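Local coordinates for protein CghA (Chaetomium globosum, PDB 6KBC) that belongs to the calycin clan, folds into two beta-rich domains and holds the ligand WK1 in a pocket, at residues Leu163-Leu168 with Ile187-Ala192; Trp183-Ala188 with Asn272-Arg277; Gly221-Met226 with Phe244-Ala249. One frame throughout, in Å; residues are numbered along the deposited sequence.

Contact 1 (Leu163-Leu168 with Ile187-Ala192); sequences LGYPTL and IAMANA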
# COMPACT_ATOMS: atom_id res chain seq x y z
N LEU A 163 1.49 14.05 -8.91
CA LEU A 163 0.60 15.17 -9.15
C LEU A 163 0.74 16.26 -8.10
O LEU A 163 0.02 17.26 -8.16
CB LEU A 163 -0.84 14.67 -9.24
CG LEU A 163 -1.06 13.65 -10.37
CD1 LEU A 163 -2.53 13.43 -10.66
CD2 LEU A 163 -0.32 14.09 -11.66
N GLY A 164 1.65 16.09 -7.14
CA GLY A 164 1.91 17.12 -6.15
C GLY A 164 0.85 17.26 -5.07
O GLY A 164 0.68 18.35 -4.51
N TYR A 165 0.11 16.18 -4.79
CA TYR A 165 -0.88 16.21 -3.73
C TYR A 165 -0.19 16.38 -2.38
O TYR A 165 0.82 15.72 -2.12
CB TYR A 165 -1.69 14.91 -3.68
CG TYR A 165 -2.72 14.68 -4.76
CD1 TYR A 165 -2.64 15.31 -6.01
CD2 TYR A 165 -3.76 13.78 -4.54
CE1 TYR A 165 -3.59 15.06 -6.99
CE2 TYR A 165 -4.69 13.52 -5.50
CZ TYR A 165 -4.61 14.16 -6.72
OH TYR A 165 -5.57 13.87 -7.65
N PRO A 166 -0.73 17.20 -1.48
CA PRO A 166 -0.20 17.24 -0.11
C PRO A 166 -0.34 15.88 0.56
O PRO A 166 -1.38 15.23 0.46
CB PRO A 166 -1.07 18.30 0.58
CG PRO A 166 -2.32 18.35 -0.23
CD PRO A 166 -1.91 18.06 -1.65
N THR A 167 0.72 15.45 1.25
CA THR A 167 0.71 14.08 1.76
C THR A 167 1.66 13.82 2.93
O THR A 167 1.45 12.87 3.69
CB THR A 167 1.07 13.12 0.63
OG1 THR A 167 0.88 11.76 1.07
CG2 THR A 167 2.53 13.31 0.18
N LEU A 168 2.72 14.63 3.07
CA LEU A 168 3.78 14.16 3.96
C LEU A 168 3.38 14.37 5.42
O LEU A 168 2.74 15.36 5.75
CB LEU A 168 5.10 14.88 3.64
CG LEU A 168 5.70 14.53 2.26
CD1 LEU A 168 6.90 15.43 1.90
CD2 LEU A 168 6.12 13.07 2.21
N ILE A 187 4.28 9.69 -2.01
CA ILE A 187 3.59 10.24 -3.16
C ILE A 187 2.16 9.72 -3.15
O ILE A 187 1.93 8.53 -3.42
CB ILE A 187 4.28 9.92 -4.49
CG1 ILE A 187 5.72 10.43 -4.46
CG2 ILE A 187 3.50 10.56 -5.61
CD1 ILE A 187 6.57 9.85 -5.57
N ALA A 188 1.21 10.61 -2.87
CA ALA A 188 -0.18 10.23 -2.71
C ALA A 188 -0.79 9.84 -4.05
O ALA A 188 -1.58 8.88 -4.12
CB ALA A 188 -0.96 11.38 -2.09
N MET A 189 -0.45 10.56 -5.12
CA MET A 189 -1.11 10.39 -6.40
C MET A 189 -0.13 10.76 -7.51
O MET A 189 0.50 11.83 -7.46
CB MET A 189 -2.36 11.26 -6.49
CG MET A 189 -3.15 11.11 -7.78
SD MET A 189 -3.63 9.41 -8.13
CE MET A 189 -4.92 9.82 -9.32
N ALA A 190 -0.02 9.90 -8.52
CA ALA A 190 0.91 10.15 -9.61
C ALA A 190 0.29 9.66 -10.92
O ALA A 190 -0.47 8.70 -10.94
CB ALA A 190 2.24 9.42 -9.38
N ASN A 191 0.62 10.36 -12.01
CA ASN A 191 0.49 9.73 -13.32
C ASN A 191 1.45 8.56 -13.38
O ASN A 191 2.63 8.70 -13.06
CB ASN A 191 0.83 10.70 -14.47
CG ASN A 191 -0.18 11.79 -14.62
OD1 ASN A 191 0.18 12.95 -14.81
ND2 ASN A 191 -1.46 11.44 -14.51
N ALA A 192 0.95 7.41 -13.78
CA ALA A 192 1.75 6.21 -13.80
C ALA A 192 1.94 5.76 -15.24
O ALA A 192 1.04 5.88 -16.06
CB ALA A 192 1.11 5.10 -12.96
O HOH W 1 0.75 13.42 -5.29
O HOH W 2 2.00 13.57 -2.95

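Contact 2 (Trp183-Ala188 with Asn272-Arg277); sequences WFRPIA and NAALYR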
# COMPACT_ATOMS: atom_id res chain seq x y z
N TRP A 183 2.78 3.82 8.33
CA TRP A 183 2.43 3.63 6.93
C TRP A 183 1.85 4.94 6.45
O TRP A 183 0.85 5.42 7.00
CB TRP A 183 1.44 2.48 6.73
CG TRP A 183 1.12 2.26 5.30
CD1 TRP A 183 0.47 3.12 4.45
CD2 TRP A 183 1.44 1.10 4.52
NE1 TRP A 183 0.37 2.56 3.20
CE2 TRP A 183 0.95 1.33 3.22
CE3 TRP A 183 2.07 -0.10 4.81
CZ2 TRP A 183 1.10 0.40 2.20
CZ3 TRP A 183 2.22 -1.02 3.80
CH2 TRP A 183 1.75 -0.77 2.50
N PHE A 184 2.48 5.55 5.46
CA PHE A 184 1.94 6.77 4.89
C PHE A 184 2.41 6.83 3.44
O PHE A 184 3.03 5.89 2.93
CB PHE A 184 2.37 7.98 5.74
CG PHE A 184 3.85 8.13 5.84
CD1 PHE A 184 4.57 7.49 6.85
CD2 PHE A 184 4.55 8.88 4.90
CE1 PHE A 184 5.95 7.60 6.93
CE2 PHE A 184 5.92 9.00 4.97
CZ PHE A 184 6.62 8.37 5.99
N ARG A 185 2.13 7.94 2.78
CA ARG A 185 2.27 7.99 1.33
C ARG A 185 3.22 9.11 0.92
O ARG A 185 2.81 10.28 0.82
CB ARG A 185 0.90 8.17 0.68
CG ARG A 185 0.04 6.91 0.88
CD ARG A 185 -1.43 7.16 0.66
NE ARG A 185 -2.00 8.00 1.69
CZ ARG A 185 -2.45 7.56 2.86
NH1 ARG A 185 -2.41 6.26 3.14
NH2 ARG A 185 -2.93 8.42 3.75
N PRO A 186 4.49 8.79 0.67
CA PRO A 186 5.41 9.83 0.16
C PRO A 186 4.92 10.46 -1.13
O PRO A 186 5.13 11.66 -1.35
CB PRO A 186 6.71 9.06 -0.04
CG PRO A 186 6.66 7.99 1.01
CD PRO A 186 5.20 7.54 0.99
N ILE A 187 4.28 9.69 -2.01
CA ILE A 187 3.59 10.24 -3.16
C ILE A 187 2.16 9.72 -3.15
O ILE A 187 1.93 8.53 -3.42
CB ILE A 187 4.28 9.92 -4.49
CG1 ILE A 187 5.72 10.43 -4.46
CG2 ILE A 187 3.50 10.56 -5.61
CD1 ILE A 187 6.57 9.85 -5.57
N ALA A 188 1.21 10.61 -2.87
CA ALA A 188 -0.18 10.23 -2.71
C ALA A 188 -0.79 9.84 -4.05
O ALA A 188 -1.58 8.88 -4.12
CB ALA A 188 -0.96 11.38 -2.09
N ASN A 272 -4.37 5.21 8.47
CA ASN A 272 -3.73 6.36 7.85
C ASN A 272 -4.31 6.45 6.45
O ASN A 272 -4.06 5.57 5.62
CB ASN A 272 -2.22 6.18 7.84
CG ASN A 272 -1.50 7.47 7.54
OD1 ASN A 272 -1.70 8.05 6.46
ND2 ASN A 272 -0.72 7.97 8.50
N ALA A 273 -5.14 7.46 6.21
CA ALA A 273 -5.92 7.51 4.98
C ALA A 273 -6.07 8.95 4.55
O ALA A 273 -5.90 9.89 5.34
CB ALA A 273 -7.31 6.89 5.15
N ALA A 274 -6.45 9.13 3.29
CA ALA A 274 -6.62 10.47 2.77
C ALA A 274 -7.63 10.43 1.64
O ALA A 274 -7.64 9.49 0.84
CB ALA A 274 -5.29 11.05 2.27
N LEU A 275 -8.48 11.45 1.59
CA LEU A 275 -9.36 11.67 0.45
C LEU A 275 -9.00 13.03 -0.15
O LEU A 275 -8.85 14.02 0.57
CB LEU A 275 -10.82 11.64 0.85
CG LEU A 275 -11.80 11.93 -0.29
CD1 LEU A 275 -11.81 10.78 -1.31
CD2 LEU A 275 -13.19 12.16 0.29
N TYR A 276 -8.85 13.05 -1.47
CA TYR A 276 -8.58 14.27 -2.20
C TYR A 276 -9.73 14.51 -3.15
O TYR A 276 -10.36 13.57 -3.62
CB TYR A 276 -7.28 14.17 -2.97
CG TYR A 276 -6.08 13.86 -2.13
CD1 TYR A 276 -5.74 12.55 -1.83
CD2 TYR A 276 -5.25 14.89 -1.65
CE1 TYR A 276 -4.63 12.26 -1.06
CE2 TYR A 276 -4.15 14.61 -0.88
CZ TYR A 276 -3.84 13.29 -0.58
OH TYR A 276 -2.74 12.99 0.17
N ARG A 277 -10.02 15.78 -3.41
CA ARG A 277 -10.94 16.17 -4.47
C ARG A 277 -10.20 17.15 -5.36
O ARG A 277 -9.79 18.22 -4.89
CB ARG A 277 -12.22 16.79 -3.91
CG ARG A 277 -13.30 17.00 -4.97
CD ARG A 277 -14.51 17.74 -4.40
NE ARG A 277 -15.75 17.33 -5.07
CZ ARG A 277 -16.13 17.73 -6.28
NH1 ARG A 277 -15.38 18.56 -6.99
NH2 ARG A 277 -17.28 17.29 -6.79
O HOH W 3 -1.81 10.88 1.70

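Contact 3 (Gly221-Met226 with Phe244-Ala249); sequences GAFGGM and FVRAQA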
# COMPACT_ATOMS: atom_id res chain seq x y z
N GLY A 221 -3.99 8.15 -18.47
CA GLY A 221 -4.69 8.34 -17.22
C GLY A 221 -4.43 7.28 -16.18
O GLY A 221 -5.15 7.22 -15.18
N ALA A 222 -3.41 6.44 -16.38
CA ALA A 222 -3.07 5.44 -15.38
C ALA A 222 -2.46 6.15 -14.17
O ALA A 222 -1.75 7.15 -14.31
CB ALA A 222 -2.10 4.41 -15.94
N PHE A 223 -2.76 5.63 -12.99
CA PHE A 223 -2.40 6.34 -11.77
C PHE A 223 -1.88 5.36 -10.73
O PHE A 223 -2.09 4.14 -10.81
CB PHE A 223 -3.61 7.13 -11.21
CG PHE A 223 -4.73 6.25 -10.70
CD1 PHE A 223 -5.71 5.77 -11.56
CD2 PHE A 223 -4.79 5.90 -9.36
CE1 PHE A 223 -6.74 4.95 -11.09
CE2 PHE A 223 -5.83 5.08 -8.87
CZ PHE A 223 -6.80 4.60 -9.74
N GLY A 224 -1.20 5.91 -9.75
CA GLY A 224 -0.65 5.08 -8.69
C GLY A 224 0.01 5.97 -7.67
O GLY A 224 -0.07 7.20 -7.74
N GLY A 225 0.66 5.34 -6.72
CA GLY A 225 1.33 6.11 -5.67
C GLY A 225 2.50 5.36 -5.11
O GLY A 225 2.73 4.23 -5.52
N MET A 226 3.18 6.00 -4.20
CA MET A 226 4.33 5.40 -3.51
C MET A 226 4.00 5.43 -2.02
O MET A 226 3.66 6.47 -1.53
CB MET A 226 5.61 6.16 -3.80
CG MET A 226 6.83 5.40 -3.41
SD MET A 226 7.23 5.73 -1.72
CE MET A 226 8.22 4.30 -1.31
N PHE A 244 -5.83 -2.24 2.58
CA PHE A 244 -5.21 -1.27 1.68
C PHE A 244 -6.22 -0.83 0.63
O PHE A 244 -6.91 -1.67 0.06
CB PHE A 244 -3.99 -1.86 0.96
CG PHE A 244 -3.38 -0.92 -0.07
CD1 PHE A 244 -2.43 0.01 0.31
CD2 PHE A 244 -3.78 -0.97 -1.40
CE1 PHE A 244 -1.87 0.90 -0.64
CE2 PHE A 244 -3.23 -0.10 -2.36
CZ PHE A 244 -2.28 0.84 -1.97
N VAL A 245 -6.29 0.47 0.36
CA VAL A 245 -7.12 0.98 -0.73
C VAL A 245 -6.35 2.03 -1.50
O VAL A 245 -5.75 2.92 -0.90
CB VAL A 245 -8.44 1.63 -0.24
CG1 VAL A 245 -9.22 2.18 -1.42
CG2 VAL A 245 -9.27 0.67 0.55
N ARG A 246 -6.43 1.97 -2.83
CA ARG A 246 -6.14 3.15 -3.64
C ARG A 246 -7.18 3.19 -4.74
O ARG A 246 -7.34 2.21 -5.47
CB ARG A 246 -4.74 3.11 -4.24
CG ARG A 246 -4.42 4.42 -4.98
CD ARG A 246 -3.14 4.35 -5.78
NE ARG A 246 -2.03 3.78 -5.03
CZ ARG A 246 -1.37 4.40 -4.05
NH1 ARG A 246 -1.70 5.64 -3.68
NH2 ARG A 246 -0.36 3.78 -3.46
N ALA A 247 -7.91 4.30 -4.85
CA ALA A 247 -9.00 4.37 -5.81
C ALA A 247 -9.13 5.79 -6.32
O ALA A 247 -8.85 6.75 -5.60
CB ALA A 247 -10.34 3.94 -5.20
N GLN A 248 -9.65 5.90 -7.54
CA GLN A 248 -9.96 7.19 -8.15
C GLN A 248 -11.35 7.11 -8.76
O GLN A 248 -11.66 6.14 -9.46
CB GLN A 248 -8.93 7.57 -9.22
CG GLN A 248 -9.29 8.90 -9.92
CD GLN A 248 -8.24 9.33 -10.93
OE1 GLN A 248 -7.77 8.53 -11.73
NE2 GLN A 248 -7.85 10.60 -10.87
N ALA A 249 -12.19 8.10 -8.47
CA ALA A 249 -13.54 8.15 -9.02
C ALA A 249 -13.89 9.61 -9.25
O ALA A 249 -14.05 10.37 -8.29
CB ALA A 249 -14.57 7.49 -8.09
O HOH W 4 -6.34 9.22 -13.95

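Contact 1 (Leu163-Leu168 with Ile187-Ala192)
Just past the end of strand 154-162, its antiparallel pairing with strand 181-200 in the N-terminal calycin-type domain runs out at L163 and M189. L163 N donates to M189 O over 2.8 Å, and the bond is nearly straight, at 176° on the hydrogen. Beyond it the loop 163-168 drifts off while strand 181-200 turns a corner at I187 and A188, and water takes over. One water accepts from Y165 N and donates to M189 O at 2.7 Å, giving that carbonyl a second donor. Another donates to Y165 O at 2.6 Å and accepts from A188 N.

The side chains close in around M189. Its CB sits over one face of the Y165 ring, 3.5 Å from the centroid and only 16° off the normal, a CH-pi contact. M189 CG, anti to the backbone N (chi1 -178°), runs on over the ring to 3.5 Å from Y165 CZ, so that the methionine follows alongside the tyrosine. L163 CD1 meets M189 CG at 3.7 Å, while its other methyl, CD2, approaches the N191 amide crosswise and comes 3.4 Å from N191 OD1. At the corner, A188 CB packs on T167 OG1 at 3.7 Å, and that hydroxyl is hydrogen-bonded to R185 O. Y276 and V253 of the C-terminal domain also touch Y165. Here an antiparallel strand pair of a calycin-type beta domain frays into a loop, and waters bridge the backbones where direct pairing stops.

Contact 2 (Trp183-Ala188 with Asn272-Arg277)
R185 and N272 carry the polar side of this contact, where strand 181-200 of the N-terminal domain lies beside strand 269-277 of the C-terminal one. R185 NH1 gives the direct hydrogen bond, to N272 O at 3.1 Å with an N-H...O angle of 160°. The acceptor lies in the guanidinium plane, yet the donor sits well above the plane of the carbonyl. The bend at chi3 (-68°) turns the guanidinium toward the C-terminal strand. The side chains of R185 and N272 pass each other head to tail, their planes 60° apart, and R185 NH2 stands 3.0 Å from N272 OD1. The amide is fixed from its other end, as N272 ND2 bonds the carbonyls of E174 and E176.

A water makes the second polar link. It accepts from R185 NE at 2.9 Å, in the guanidinium plane, and donates to Y276 OH at 2.8 Å, lying at the edge of that ring. The same hydroxyl is hydrogen-bonded to P166 O, so the buried arginine is tied through water to the loop 163-168.

Packing fills in the rest. A188 CB meets Y276 OH at 3.3 Å and CZ at 3.8 Å. A274 CB backs R185 NH2 at 3.8 Å, and W183 O abuts N272 CG at 3.2 Å without forming a hydrogen bond to the amide. The W183 indole is held by D227 through NE1 and touches WK1. All the touching residues are buried: this is part of the interior interface between the N- and C-terminal calycin-type domains, beside the WK1 pocket that W183 helps to line.

Contact 3 (Gly221-Met226 with Phe244-Ala249)
R246 reaches from strand 239-249 across to G224 and G225 on strand 223-231, and so joins the C-terminal and N-terminal beta domains face against face rather than by backbone pairing. Its CB projects toward the other strand, and with CG anti to the backbone N (chi1 -174°) the chain continues straight out past the F223 ring. CD then arrives 3.9 Å from G224 CA. A bend at chi3 (-48°) lays the rest of the side chain along the glycine backbone: NE comes 3.5 Å from G225 N, which stands 3.4 Å above the guanidinium plane, over its centre. At the tip, NH2 packs 3.6 Å from G225 CA and lies in plane at the edge of the F244 ring, whose side chain touches WK1. Because G225 has no side chain, the flat cation can rest directly on the backbone.

Its charge is met by two acids of the N-terminal domain. D52 makes a salt bridge to NE and also accepts from G225 N, while D227 takes NH2; bonds to two separate acids would help hold the guanidinium plane against rotation.

Further along, F223 and Q248 form the other half of the contact. Q248 CB lies over one face of the F223 ring, 4.0 Å from the centroid and 21° off the normal, a CH-pi contact. From there the Q248 chain stays extended, bringing OE1 to 3.4 Å from F223 CD1. One water closes that end, donating to Q248 OE1 at 2.7 Å and to G221 O at 2.6 Å.

Contacts 2 and 3 are buried and join the two beta domains, whereas contact 1 lies within the N-terminal domain and is partly open at L163 and G164. Contacts 1 and 2 share the corner of strand 181-200 at I187 and A188, and Y276 of contact 2 also packs against Y165 and T167 of contact 1. Strand 223-231 of contact 3 pairs with that same strand, through I187 O to M226 N and A192 N to A222 O. The chemistry follows the place: backbone bonding, water and apolar packing at the loop, a hydrogen-bonded arginine with one water in contact 2, and an arginine laid flat over glycine backbone and salt-bridged to two acids in contact 3. Contacts 2 and 3 each include a residue touching WK1.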